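Local structure of STU0660 (Streptococcus thermophilus, 3ZTH) at residues 269-272 and 273-277; 285-288 and 289-293; 308-312 and 313-317. The protein is a large Csn2-type protein of CRISPR-mediated bacterial immunity that binds magnesium and probably acts by binding DNA. One frame throughout, in Å; residues are numbered along the deposited sequence.

Contact 1. Residues 269-272 and 273-277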
ATOM      1  N   PHE A 269       5.877   6.218  60.638  1.00 37.25           N
ATOM      2  CA  PHE A 269       6.632   7.448  60.785  1.00 38.48           C
ATOM      3  C   PHE A 269       5.663   8.636  60.839  1.00 37.28           C
ATOM      4  O   PHE A 269       5.710   9.444  61.761  1.00 37.01           O
ATOM      5  CB  PHE A 269       7.601   7.616  59.605  1.00 40.91           C
ATOM      6  CG  PHE A 269       8.338   8.929  59.608  1.00 41.81           C
ATOM      7  CD1 PHE A 269       9.502   9.089  60.360  1.00 41.12           C
ATOM      8  CD2 PHE A 269       7.845  10.018  58.888  1.00 41.39           C
ATOM      9  CE1 PHE A 269      10.164  10.321  60.394  1.00 42.39           C
ATOM     10  CE2 PHE A 269       8.498  11.255  58.916  1.00 43.02           C
ATOM     11  CZ  PHE A 269       9.660  11.407  59.670  1.00 42.68           C
HETATM   12  N   MSE A 270       4.775   8.722  59.854  1.00 36.92           N
HETATM   13  CA  MSE A 270       3.814   9.818  59.785  1.00 37.23           C
HETATM   14  C   MSE A 270       2.812   9.825  60.928  1.00 35.51           C
HETATM   15  O   MSE A 270       2.396  10.889  61.398  1.00 32.89           O
HETATM   16  CB  MSE A 270       3.073   9.778  58.455  1.00 38.93           C
HETATM   17  CG  MSE A 270       3.989   9.931  57.261  1.00 42.86           C
HETATM   18 SE   MSE A 270       2.993  10.091  55.616  1.00 53.60          SE
HETATM   19  CE  MSE A 270       2.551   8.228  55.351  1.00 48.15           C
ATOM     20  N   TYR A 271       2.419   8.643  61.379  1.00 34.51           N
ATOM     21  CA  TYR A 271       1.470   8.566  62.476  1.00 34.46           C
ATOM     22  C   TYR A 271       2.060   9.261  63.695  1.00 35.82           C
ATOM     23  O   TYR A 271       1.417  10.117  64.308  1.00 34.70           O
ATOM     24  CB  TYR A 271       1.167   7.115  62.824  1.00 32.42           C
ATOM     25  CG  TYR A 271       0.195   6.958  63.968  1.00 29.71           C
ATOM     26  CD1 TYR A 271      -1.174   7.132  63.774  1.00 28.96           C
ATOM     27  CD2 TYR A 271       0.645   6.639  65.247  1.00 29.69           C
ATOM     28  CE1 TYR A 271      -2.073   6.991  64.822  1.00 27.34           C
ATOM     29  CE2 TYR A 271      -0.243   6.493  66.306  1.00 30.05           C
ATOM     30  CZ  TYR A 271      -1.603   6.672  66.086  1.00 30.59           C
ATOM     31  OH  TYR A 271      -2.487   6.540  67.135  1.00 31.05           O
ATOM     32  N   GLU A 272       3.290   8.893  64.043  1.00 37.50           N
ATOM     33  CA  GLU A 272       3.942   9.486  65.204  1.00 39.95           C
ATOM     34  C   GLU A 272       4.104  10.993  65.073  1.00 39.47           C
ATOM     35  O   GLU A 272       3.812  11.727  66.017  1.00 38.22           O
ATOM     36  CB  GLU A 272       5.288   8.796  65.458  1.00 41.39           C
ATOM     37  CG  GLU A 272       5.123   7.473  66.213  1.00 46.99           C
ATOM     38  CD  GLU A 272       6.343   6.563  66.131  1.00 49.54           C
ATOM     39  OE1 GLU A 272       7.482   7.070  66.257  1.00 52.25           O
ATOM     40  OE2 GLU A 272       6.158   5.336  65.950  1.00 47.19           O
ATOM     41  N   ARG A 273       4.551  11.455  63.906  1.00 41.13           N
ATOM     42  CA  ARG A 273       4.726  12.886  63.664  1.00 43.43           C
ATOM     43  C   ARG A 273       3.399  13.605  63.852  1.00 44.12           C
ATOM     44  O   ARG A 273       3.300  14.551  64.631  1.00 44.82           O
ATOM     45  CB  ARG A 273       5.227  13.149  62.238  1.00 45.73           C
ATOM     46  CG  ARG A 273       6.685  12.811  61.976  1.00 50.63           C
ATOM     47  CD  ARG A 273       7.607  13.605  62.895  1.00 57.33           C
ATOM     48  NE  ARG A 273       9.001  13.585  62.450  1.00 62.60           N
ATOM     49  CZ  ARG A 273       9.444  14.164  61.334  1.00 64.72           C
ATOM     50  NH1 ARG A 273       8.608  14.813  60.531  1.00 66.02           N
ATOM     51  NH2 ARG A 273      10.731  14.098  61.019  1.00 66.17           N
ATOM     52  N   VAL A 274       2.380  13.147  63.131  1.00 45.00           N
ATOM     53  CA  VAL A 274       1.053  13.748  63.202  1.00 45.37           C
ATOM     54  C   VAL A 274       0.538  13.739  64.632  1.00 46.76           C
ATOM     55  O   VAL A 274       0.033  14.747  65.126  1.00 47.56           O
ATOM     56  CB  VAL A 274       0.058  12.995  62.282  1.00 44.58           C
ATOM     57  CG1 VAL A 274      -1.344  13.555  62.431  1.00 42.00           C
ATOM     58  CG2 VAL A 274       0.512  13.114  60.841  1.00 44.30           C
HETATM   59  N   MSE A 275       0.673  12.601  65.297  1.00 48.81           N
HETATM   60  CA  MSE A 275       0.223  12.475  66.674  1.00 51.59           C
HETATM   61  C   MSE A 275       0.840  13.583  67.537  1.00 48.34           C
HETATM   62  O   MSE A 275       0.162  14.177  68.374  1.00 46.70           O
HETATM   63  CB  MSE A 275       0.594  11.085  67.200  1.00 60.55           C
HETATM   64  CG  MSE A 275       0.236  10.812  68.651  1.00 73.77           C
HETATM   65 SE   MSE A 275       0.369   8.911  69.115  1.00 94.32          SE
HETATM   66  CE  MSE A 275       2.303   8.691  69.030  1.00 86.38           C
ATOM     67  N   LYS A 276       2.120  13.877  67.317  1.00 45.43           N
ATOM     68  CA  LYS A 276       2.793  14.921  68.083  1.00 42.41           C
ATOM     69  C   LYS A 276       2.123  16.286  67.893  1.00 40.72           C
ATOM     70  O   LYS A 276       2.064  17.092  68.819  1.00 38.45           O
ATOM     71  CB  LYS A 276       4.271  15.010  67.693  1.00 42.82           C
ATOM     72  CG  LYS A 276       5.015  16.088  68.463  1.00 46.02           C
ATOM     73  CD  LYS A 276       6.502  16.179  68.120  1.00 48.17           C
ATOM     74  CE  LYS A 276       7.191  17.230  69.015  1.00 50.05           C
ATOM     75  NZ  LYS A 276       8.663  17.383  68.780  1.00 49.22           N
ATOM     76  N   TYR A 277       1.612  16.535  66.690  1.00 40.10           N
ATOM     77  CA  TYR A 277       0.946  17.794  66.366  1.00 40.68           C
ATOM     78  C   TYR A 277      -0.559  17.810  66.619  1.00 40.31           C
ATOM     79  O   TYR A 277      -1.175  18.873  66.614  1.00 39.95           O
ATOM     80  CB  TYR A 277       1.178  18.146  64.902  1.00 42.84           C
ATOM     81  CG  TYR A 277       2.513  18.776  64.611  1.00 46.46           C
ATOM     82  CD1 TYR A 277       3.628  17.988  64.331  1.00 48.64           C
ATOM     83  CD2 TYR A 277       2.661  20.166  64.590  1.00 49.22           C
ATOM     84  CE1 TYR A 277       4.856  18.564  64.033  1.00 50.82           C
ATOM     85  CE2 TYR A 277       3.886  20.752  64.290  1.00 50.13           C
ATOM     86  CZ  TYR A 277       4.974  19.943  64.009  1.00 51.63           C
ATOM     87  OH  TYR A 277       6.178  20.507  63.673  1.00 56.38           O
TER

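Contact 2. Residues 285-288 and 289-293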
ATOM      1  N   THR A 285      -6.895   6.296  66.095  1.00 39.24           N
ATOM      2  CA  THR A 285      -6.276   4.982  66.086  1.00 39.09           C
ATOM      3  C   THR A 285      -5.388   4.906  64.844  1.00 38.50           C
ATOM      4  O   THR A 285      -5.534   5.698  63.901  1.00 37.93           O
ATOM      5  CB  THR A 285      -7.344   3.866  66.010  1.00 41.44           C
ATOM      6  OG1 THR A 285      -6.703   2.595  65.913  1.00 47.22           O
ATOM      7  CG2 THR A 285      -8.217   4.035  64.782  1.00 42.52           C
ATOM      8  N   ARG A 286      -4.465   3.958  64.835  1.00 35.09           N
ATOM      9  CA  ARG A 286      -3.585   3.810  63.692  1.00 34.53           C
ATOM     10  C   ARG A 286      -4.402   3.549  62.428  1.00 33.57           C
ATOM     11  O   ARG A 286      -4.042   4.001  61.342  1.00 32.89           O
ATOM     12  CB  ARG A 286      -2.599   2.670  63.942  1.00 35.92           C
ATOM     13  CG  ARG A 286      -1.162   3.134  63.975  1.00 38.76           C
ATOM     14  CD  ARG A 286      -0.297   2.167  64.734  1.00 40.17           C
ATOM     15  NE  ARG A 286      -0.354   2.456  66.157  1.00 45.49           N
ATOM     16  CZ  ARG A 286       0.611   3.070  66.832  1.00 44.53           C
ATOM     17  NH1 ARG A 286       1.719   3.456  66.211  1.00 43.64           N
ATOM     18  NH2 ARG A 286       0.455   3.307  68.126  1.00 43.54           N
ATOM     19  N   GLU A 287      -5.503   2.822  62.576  1.00 31.79           N
ATOM     20  CA  GLU A 287      -6.356   2.525  61.440  1.00 29.78           C
ATOM     21  C   GLU A 287      -7.160   3.769  61.053  1.00 30.27           C
ATOM     22  O   GLU A 287      -7.326   4.065  59.872  1.00 29.56           O
ATOM     23  CB  GLU A 287      -7.300   1.368  61.771  1.00 30.21           C
ATOM     24  CG  GLU A 287      -8.270   1.021  60.654  1.00 33.56           C
ATOM     25  CD  GLU A 287      -7.568   0.674  59.349  1.00 38.61           C
ATOM     26  OE1 GLU A 287      -6.319   0.653  59.317  1.00 42.77           O
ATOM     27  OE2 GLU A 287      -8.264   0.414  58.346  1.00 41.27           O
ATOM     28  N   GLY A 288      -7.657   4.492  62.051  1.00 29.68           N
ATOM     29  CA  GLY A 288      -8.417   5.697  61.775  1.00 30.76           C
ATOM     30  C   GLY A 288      -7.522   6.712  61.084  1.00 32.07           C
ATOM     31  O   GLY A 288      -7.959   7.495  60.242  1.00 32.07           O
ATOM     32  N   PHE A 289      -6.248   6.695  61.444  1.00 32.60           N
ATOM     33  CA  PHE A 289      -5.298   7.606  60.844  1.00 31.69           C
ATOM     34  C   PHE A 289      -5.037   7.185  59.410  1.00 30.78           C
ATOM     35  O   PHE A 289      -5.033   8.008  58.500  1.00 30.54           O
ATOM     36  CB  PHE A 289      -3.977   7.588  61.616  1.00 31.04           C
ATOM     37  CG  PHE A 289      -2.863   8.274  60.896  1.00 30.66           C
ATOM     38  CD1 PHE A 289      -2.880   9.658  60.719  1.00 29.84           C
ATOM     39  CD2 PHE A 289      -1.828   7.538  60.335  1.00 28.23           C
ATOM     40  CE1 PHE A 289      -1.879  10.299  59.990  1.00 27.58           C
ATOM     41  CE2 PHE A 289      -0.819   8.172  59.601  1.00 29.89           C
ATOM     42  CZ  PHE A 289      -0.849   9.554  59.430  1.00 29.25           C
ATOM     43  N   ARG A 290      -4.815   5.892  59.222  1.00 31.58           N
ATOM     44  CA  ARG A 290      -4.520   5.340  57.909  1.00 33.54           C
ATOM     45  C   ARG A 290      -5.623   5.687  56.913  1.00 35.70           C
ATOM     46  O   ARG A 290      -5.359   5.999  55.754  1.00 34.40           O
ATOM     47  CB  ARG A 290      -4.361   3.829  58.021  1.00 32.14           C
ATOM     48  CG  ARG A 290      -3.660   3.191  56.860  1.00 32.78           C
ATOM     49  CD  ARG A 290      -3.807   1.698  56.943  1.00 36.44           C
ATOM     50  NE  ARG A 290      -5.215   1.313  56.898  1.00 43.00           N
ATOM     51  CZ  ARG A 290      -5.994   1.426  55.822  1.00 44.88           C
ATOM     52  NH1 ARG A 290      -5.505   1.912  54.690  1.00 45.47           N
ATOM     53  NH2 ARG A 290      -7.266   1.053  55.877  1.00 46.16           N
HETATM   54  N   MSE A 291      -6.864   5.634  57.372  1.00 39.29           N
HETATM   55  CA  MSE A 291      -7.993   5.961  56.518  1.00 43.22           C
HETATM   56  C   MSE A 291      -8.102   7.452  56.260  1.00 40.14           C
HETATM   57  O   MSE A 291      -8.469   7.878  55.171  1.00 39.54           O
HETATM   58  CB  MSE A 291      -9.276   5.456  57.142  1.00 52.01           C
HETATM   59  CG  MSE A 291      -9.432   3.974  57.009  1.00 66.55           C
HETATM   60 SE   MSE A 291     -11.240   3.535  57.398  1.00 93.39          SE
HETATM   61  CE  MSE A 291     -11.163   3.647  59.343  1.00 80.71           C
ATOM     62  N   SER A 292      -7.800   8.242  57.278  1.00 38.06           N
ATOM     63  CA  SER A 292      -7.839   9.682  57.142  1.00 36.25           C
ATOM     64  C   SER A 292      -6.782  10.047  56.105  1.00 35.04           C
ATOM     65  O   SER A 292      -6.986  10.930  55.271  1.00 33.74           O
ATOM     66  CB  SER A 292      -7.528  10.335  58.488  1.00 35.80           C
ATOM     67  OG  SER A 292      -7.553  11.746  58.383  1.00 39.90           O
ATOM     68  N   LEU A 293      -5.659   9.332  56.154  1.00 34.05           N
ATOM     69  CA  LEU A 293      -4.545   9.543  55.237  1.00 32.43           C
ATOM     70  C   LEU A 293      -4.924   9.184  53.790  1.00 32.33           C
ATOM     71  O   LEU A 293      -4.459   9.813  52.836  1.00 31.57           O
ATOM     72  CB  LEU A 293      -3.345   8.710  55.697  1.00 31.12           C
ATOM     73  CG  LEU A 293      -2.049   8.764  54.880  1.00 32.02           C
ATOM     74  CD1 LEU A 293      -1.425  10.179  54.917  1.00 28.61           C
ATOM     75  CD2 LEU A 293      -1.093   7.731  55.456  1.00 30.35           C
TER

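Contact 3. Residues 308-312 and 313-317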
ATOM      1  N   PRO A 308     -12.164  21.771  50.072  1.00 48.64           N
ATOM      2  CA  PRO A 308     -12.834  20.486  49.860  1.00 46.93           C
ATOM      3  C   PRO A 308     -13.674  20.163  51.087  1.00 44.05           C
ATOM      4  O   PRO A 308     -13.306  20.510  52.210  1.00 42.65           O
ATOM      5  CB  PRO A 308     -11.673  19.514  49.659  1.00 47.14           C
ATOM      6  CG  PRO A 308     -10.600  20.108  50.513  1.00 48.47           C
ATOM      7  CD  PRO A 308     -10.708  21.590  50.204  1.00 48.41           C
ATOM      8  N   SER A 309     -14.820  19.532  50.859  1.00 42.37           N
ATOM      9  CA  SER A 309     -15.718  19.158  51.939  1.00 39.23           C
ATOM     10  C   SER A 309     -15.096  17.969  52.660  1.00 38.56           C
ATOM     11  O   SER A 309     -14.881  16.907  52.063  1.00 37.57           O
ATOM     12  CB  SER A 309     -17.096  18.782  51.380  1.00 38.66           C
ATOM     13  OG  SER A 309     -18.035  18.581  52.423  1.00 36.64           O
ATOM     14  N   LEU A 310     -14.797  18.157  53.940  1.00 35.83           N
ATOM     15  CA  LEU A 310     -14.186  17.104  54.729  1.00 36.32           C
ATOM     16  C   LEU A 310     -14.693  17.124  56.156  1.00 36.46           C
ATOM     17  O   LEU A 310     -15.218  18.138  56.625  1.00 36.66           O
ATOM     18  CB  LEU A 310     -12.663  17.266  54.750  1.00 35.40           C
ATOM     19  CG  LEU A 310     -11.898  17.217  53.430  1.00 36.78           C
ATOM     20  CD1 LEU A 310     -10.423  17.537  53.685  1.00 36.30           C
ATOM     21  CD2 LEU A 310     -12.059  15.845  52.798  1.00 35.17           C
ATOM     22  N   SER A 311     -14.530  15.994  56.839  1.00 35.33           N
ATOM     23  CA  SER A 311     -14.929  15.879  58.231  1.00 33.77           C
ATOM     24  C   SER A 311     -13.937  16.716  59.034  1.00 34.24           C
ATOM     25  O   SER A 311     -12.843  17.031  58.563  1.00 33.75           O
ATOM     26  CB  SER A 311     -14.865  14.425  58.700  1.00 33.00           C
ATOM     27  OG  SER A 311     -13.521  13.974  58.797  1.00 35.99           O
ATOM     28  N   LEU A 312     -14.330  17.072  60.247  1.00 34.38           N
ATOM     29  CA  LEU A 312     -13.496  17.864  61.124  1.00 35.69           C
ATOM     30  C   LEU A 312     -12.126  17.195  61.327  1.00 34.50           C
ATOM     31  O   LEU A 312     -11.082  17.845  61.244  1.00 31.60           O
ATOM     32  CB  LEU A 312     -14.231  18.049  62.457  1.00 37.17           C
ATOM     33  CG  LEU A 312     -13.625  18.931  63.554  1.00 42.35           C
ATOM     34  CD1 LEU A 312     -13.148  20.277  62.984  1.00 40.72           C
ATOM     35  CD2 LEU A 312     -14.682  19.129  64.648  1.00 40.19           C
ATOM     36  N   VAL A 313     -12.141  15.889  61.565  1.00 34.83           N
ATOM     37  CA  VAL A 313     -10.914  15.129  61.791  1.00 35.26           C
ATOM     38  C   VAL A 313     -10.013  15.060  60.563  1.00 35.65           C
ATOM     39  O   VAL A 313      -8.787  15.216  60.672  1.00 36.76           O
ATOM     40  CB  VAL A 313     -11.234  13.686  62.267  1.00 35.85           C
ATOM     41  CG1 VAL A 313     -10.003  12.799  62.140  1.00 36.28           C
ATOM     42  CG2 VAL A 313     -11.691  13.717  63.717  1.00 36.20           C
ATOM     43  N   ASP A 314     -10.605  14.820  59.400  1.00 33.27           N
ATOM     44  CA  ASP A 314      -9.804  14.742  58.196  1.00 32.86           C
ATOM     45  C   ASP A 314      -9.194  16.101  57.864  1.00 32.61           C
ATOM     46  O   ASP A 314      -8.075  16.174  57.342  1.00 32.40           O
ATOM     47  CB  ASP A 314     -10.639  14.219  57.018  1.00 32.98           C
ATOM     48  CG  ASP A 314     -10.959  12.723  57.138  1.00 35.10           C
ATOM     49  OD1 ASP A 314     -10.303  12.017  57.938  1.00 35.51           O
ATOM     50  OD2 ASP A 314     -11.863  12.241  56.420  1.00 36.73           O
ATOM     51  N   SER A 315      -9.916  17.174  58.182  1.00 31.50           N
ATOM     52  CA  SER A 315      -9.436  18.533  57.911  1.00 29.96           C
ATOM     53  C   SER A 315      -8.209  18.807  58.765  1.00 29.67           C
ATOM     54  O   SER A 315      -7.251  19.431  58.315  1.00 30.70           O
ATOM     55  CB  SER A 315     -10.517  19.567  58.235  1.00 29.41           C
ATOM     56  OG  SER A 315     -11.692  19.335  57.486  1.00 31.06           O
ATOM     57  N   VAL A 316      -8.249  18.337  60.004  1.00 28.16           N
ATOM     58  CA  VAL A 316      -7.133  18.519  60.915  1.00 29.00           C
ATOM     59  C   VAL A 316      -5.908  17.764  60.403  1.00 29.81           C
ATOM     60  O   VAL A 316      -4.828  18.343  60.268  1.00 29.01           O
ATOM     61  CB  VAL A 316      -7.504  18.026  62.338  1.00 28.81           C
ATOM     62  CG1 VAL A 316      -6.282  18.047  63.256  1.00 25.43           C
ATOM     63  CG2 VAL A 316      -8.593  18.918  62.899  1.00 29.23           C
ATOM     64  N   ILE A 317      -6.083  16.472  60.124  1.00 30.69           N
ATOM     65  CA  ILE A 317      -4.998  15.635  59.621  1.00 30.86           C
ATOM     66  C   ILE A 317      -4.413  16.257  58.353  1.00 31.33           C
ATOM     67  O   ILE A 317      -3.197  16.314  58.179  1.00 31.77           O
ATOM     68  CB  ILE A 317      -5.510  14.207  59.309  1.00 32.71           C
ATOM     69  CG1 ILE A 317      -6.014  13.554  60.596  1.00 30.37           C
ATOM     70  CG2 ILE A 317      -4.410  13.374  58.658  1.00 28.14           C
ATOM     71  CD1 ILE A 317      -4.949  13.386  61.642  1.00 33.00           C
TER

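Contact 1. Residues 269-272 and 273-277
Successive turns of helix 267-277 meet here, Phe-269 with Arg-273 and Tyr-271 with Met-275, in a local i to i+4 contact near one end of the elongated chain. Four backbone hydrogen bonds run from the N-H groups of residues 273-276 to the carbonyls of residues 269-272; that from Arg-273 N to Phe-269 O spans 3.2 Å, with an N-H...O angle of 167°. Arg-273 bends at its second torsion (chi2 -59°), which folds its chain back over the phenylalanine. Its CG lies over one ring face, 4.2 Å from the centroid, as a CH-pi contact. Farther out the planes stand 57° apart rather than stacked, and Phe-269 CZ sits above the centre of the guanidinium. An arginine suits this exposed place: CG and guanidinium both rest on the phenylalanine, and the charge suits the surface. Elsewhere on the helix Met-275, a selenomethionine, makes a Met-aromatic contact, SE approaching Tyr-271 CE2 obliquely at 3.8 Å; its pliant, polarisable chain fits beside a ring. The tyrosine hydroxyl is hydrogen-bonded to Pro-284 O. Met-270 and Val-274, both buried, face helix 286-296, where Phe-289 meets the Tyr-271 ring edge-to-face, while Val-274 also reaches Ile-317 of helix 312-324.

Contact 2. Residues 285-288 and 289-293
With CG trans to the backbone N in both residues (chi1 178° in Glu-287, -162° in Arg-290), the two side chains run alongside each other in the same direction; a turn at chi2 of the glutamate and another at chi3 of the arginine then bring carboxylate and guanidinium together. The grip is side-on and twofold. Arg-290 NE donates to Glu-287 OE1 at 2.7 Å and Arg-290 NH2 to Glu-287 OE2 at 2.7 Å, each bond nearly straight. Both oxygens are met syn and lie close to the guanidinium plane, but the two planes are turned 35° apart, and the nitrogens come in out of the carboxylate plane. Two bonds fix the rotation of both groups, and the remaining arginine nitrogen, NH1, is held by Glu-294 and Ile-246 O. Met-291, a selenomethionine, passes its flexible chain obliquely across the glutamate, CE 4.1 Å from Glu-287 CG. The backbone makes i to i+4 bonds: Phe-289 N reaches Thr-285 O at 2.7 Å, and Ser-292 N bonds to Gly-288 O. Thr-285 holds the N-cap position. An acid one turn ahead of a base, as here, is the classic i to i+3 intrahelical salt bridge, in the first turns of helix 286-296.

Contact 3. Residues 308-312 and 313-317
A serine N-cap opens helix 312-324, and the contact between Ser-311 and Asp-314 with Ser-315 is built round it. Ser-311 OG accepts from Asp-314 N at 3.1 Å with an N-H...O angle of 162°, taking up an amide that has no preceding turn to bond to. The side chain can reach it because OG stands between the backbone N and the carbonyl carbon (chi1 70°), turned forward over the start of the helix. Serine suits the place: one short arm carries an acceptor just far enough to replace the missing carbonyl.

The carbonyl of Ser-311 is used as well. Ser-315 N meets its oxygen at 3.0 Å in the first i to i+4 bond of the helix, and Ser-315 OG donates to the same Ser-311 O at 2.8 Å from above the carbonyl plane. One oxygen thus receives two donors from one residue, and the buried hydroxyl of Ser-315 is satisfied within its own helix, as is common for serines in helices. Leu-310, just before the cap, packs CB against Ser-315 OG at 3.6 Å. One residue on, Val-316 N bonds to Leu-312 O at 3.1 Å, and Val-316 CG2 lies against that same oxygen.

Asp-314, in the first turn, brings a negative charge to the helix N terminus, where the helix dipole would probably stabilise it. Its OD1 bonds to Ser-292 of helix 286-296, while OD2 bonds to Ser-309 of the second subunit. The reciprocal bond from Ser-309 to Asp-314 of that subunit, and the packing of Leu-312 on Leu-346 and Val-316 on Phe-345 of the second subunit, place this capped end at the subunit interface. The Leu-310 side chain is about 12 Å from a bound magnesium ion.

Along the chain the three contacts come in series, neither nesting nor crossing, and none closes a long loop. Contact 1 lies on helix 267-277, contact 2 follows on helix 286-296, and contact 3 starts helix 312-324 after a longer connection. The three helices pack on one another. Contacts 1 and 2, with centres about 11 Å apart, meet through Met-270 CE and Leu-293 CD2, 3.7 Å apart. Contacts 2 and 3 are joined by packing of Ile-317 CG1 on Ser-292 OG, at 3.2 Å. Ile-317 of contact 3 touches both others, and the start of helix 312-324 also faces the second subunit.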